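Local coordinates for putative curved DNA-binding protein (PDB 4IPA) that probably acts in ribosome biogenesis as an Arx1 protein with a methionine aminopeptidase-like fold of the M24 family, and may bind DNA, at residues V188-Q193 / E242-V247. Residues are numbered along the deposited sequence; the frame is centred on the assembly and turned at random.
Sequences VKPPSQ and EGVPEV
Pro-190 lays the CB and CG atoms of its ring across both methyls of Val-244, its CB 3.8 Å from Val-244 CG1 and its CG 4.0 Å from Val-244 CG2. The two side chains cross at about a right angle. Val-244 holds CG1 anti to its backbone N (chi1 164°) and CG2 anti to its carbonyl carbon, which turns the methyl pair onto the proline; Pro-190 also touches Pro-171. At the other end of the contact, Gln-193 reaches with an extended chain for the backbone of Glu-242 and Gly-243; its carboxamide lies by Glu-242 N, with CD 4.0 Å from that nitrogen. Replacing Gln-193 by alanine removes the arm beyond CB and would probably open a gap beside this backbone, leaving Pro-190 on Val-244 as the remaining side-chain contact. Gly-243 has a positive phi (112°), where a CB would be jammed against the carbonyl O of Glu-242. Val-244 O accepts a hydrogen bond from Lys-229 NZ. This small surface patch of an M24-family fold joins the Pro-190/Pro-191 loop and the first turn of helix 193-205, where Ser-192 is the N-cap and its OG caps Lys-195 N, to the loop between strands 230-232 and 250-258 of the antiparallel sheet.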
loop_
_atom_site.group_PDB
_atom_site.type_symbol
_atom_site.label_atom_id
_atom_site.label_comp_id
_atom_site.label_asym_id
_atom_site.label_seq_id
_atom_site.Cartn_x
_atom_site.Cartn_y
_atom_site.Cartn_z
ATOM N N VAL A 188 23.707 0.633 18.324
ATOM C CA VAL A 188 23.457 1.717 17.382
ATOM C C VAL A 188 21.971 2.052 17.470
ATOM O O VAL A 188 21.119 1.157 17.425
ATOM C CB VAL A 188 23.816 1.336 15.928
ATOM C CG1 VAL A 188 23.254 2.372 14.943
ATOM C CG2 VAL A 188 25.322 1.225 15.758
ATOM N N LYS A 189 21.660 3.334 17.614
ATOM C CA LYS A 189 20.273 3.777 17.649
ATOM C C LYS A 189 19.557 3.540 16.312
ATOM O O LYS A 189 20.163 3.628 15.242
ATOM C CB LYS A 189 20.207 5.255 18.044
ATOM C CG LYS A 189 20.023 5.484 19.548
ATOM C CD LYS A 189 20.814 6.681 20.073
ATOM C CE LYS A 189 20.734 7.896 19.155
ATOM N NZ LYS A 189 22.073 8.273 18.581
ATOM N N PRO A 190 18.259 3.208 16.377
ATOM C CA PRO A 190 17.437 3.184 15.166
ATOM C C PRO A 190 17.541 4.530 14.476
ATOM O O PRO A 190 17.493 5.562 15.140
ATOM C CB PRO A 190 16.010 2.980 15.698
ATOM C CG PRO A 190 16.088 3.294 17.152
ATOM C CD PRO A 190 17.467 2.935 17.584
ATOM N N PRO A 191 17.705 4.517 13.148
ATOM C CA PRO A 191 17.866 5.753 12.375
ATOM C C PRO A 191 16.665 6.669 12.575
ATOM O O PRO A 191 15.555 6.158 12.691
ATOM C CB PRO A 191 17.915 5.249 10.916
ATOM C CG PRO A 191 17.307 3.855 10.974
ATOM C CD PRO A 191 17.751 3.321 12.293
ATOM N N SER A 192 16.869 7.981 12.661
ATOM C CA SER A 192 15.734 8.894 12.708
ATOM C C SER A 192 14.895 8.798 11.421
ATOM O O SER A 192 15.344 8.269 10.405
ATOM C CB SER A 192 16.203 10.332 12.886
ATOM O OG SER A 192 16.894 10.773 11.734
ATOM N N GLN A 193 13.679 9.321 11.451
ATOM C CA GLN A 193 12.892 9.346 10.224
ATOM C C GLN A 193 13.425 10.351 9.195
ATOM O O GLN A 193 13.279 10.150 7.987
ATOM C CB GLN A 193 11.401 9.496 10.525
ATOM C CG GLN A 193 10.843 8.209 11.146
ATOM C CD GLN A 193 9.331 8.188 11.253
ATOM O OE1 GLN A 193 8.773 7.510 12.114
ATOM N NE2 GLN A 193 8.665 8.921 10.386
ATOM N N GLU A 242 6.283 8.967 13.751
ATOM C CA GLU A 242 6.720 8.657 15.103
ATOM C C GLU A 242 6.657 7.170 15.386
ATOM O O GLU A 242 5.676 6.507 15.056
ATOM C CB GLU A 242 5.846 9.386 16.109
ATOM C CG GLU A 242 6.377 9.352 17.512
ATOM C CD GLU A 242 5.638 10.320 18.420
ATOM O OE1 GLU A 242 4.804 9.849 19.222
ATOM O OE2 GLU A 242 5.885 11.547 18.318
ATOM N N GLY A 243 7.709 6.647 16.000
ATOM C CA GLY A 243 7.733 5.256 16.397
ATOM C C GLY A 243 8.750 4.466 15.599
ATOM O O GLY A 243 9.082 4.808 14.462
ATOM N N VAL A 244 9.241 3.392 16.198
ATOM C CA VAL A 244 10.292 2.600 15.594
ATOM C C VAL A 244 9.843 1.159 15.467
ATOM O O VAL A 244 9.146 0.646 16.346
ATOM C CB VAL A 244 11.553 2.667 16.465
ATOM C CG1 VAL A 244 12.517 1.572 16.098
ATOM C CG2 VAL A 244 12.194 4.052 16.341
ATOM N N PRO A 245 10.238 0.494 14.374
ATOM C CA PRO A 245 9.870 -0.916 14.210
ATOM C C PRO A 245 10.554 -1.789 15.263
ATOM O O PRO A 245 11.733 -1.588 15.538
ATOM C CB PRO A 245 10.404 -1.262 12.815
ATOM C CG PRO A 245 10.645 0.060 12.146
ATOM C CD PRO A 245 11.002 1.010 13.227
ATOM N N GLU A 246 9.814 -2.742 15.820
ATOM C CA GLU A 246 10.312 -3.623 16.857
ATOM C C GLU A 246 9.928 -5.048 16.513
ATOM O O GLU A 246 8.896 -5.290 15.867
ATOM C CB GLU A 246 9.690 -3.273 18.214
ATOM C CG GLU A 246 9.998 -1.875 18.731
ATOM C CD GLU A 246 9.454 -1.652 20.141
ATOM O OE1 GLU A 246 8.326 -1.138 20.268
ATOM O OE2 GLU A 246 10.147 -1.996 21.128
ATOM N N VAL A 247 10.751 -5.993 16.960
ATOM C CA VAL A 247 10.406 -7.404 16.892
ATOM C C VAL A 247 9.026 -7.562 17.507
ATOM O O VAL A 247 8.738 -6.953 18.535
ATOM C CB VAL A 247 11.433 -8.262 17.663
ATOM C CG1 VAL A 247 10.880 -9.671 17.949
ATOM C CG2 VAL A 247 12.756 -8.330 16.897
#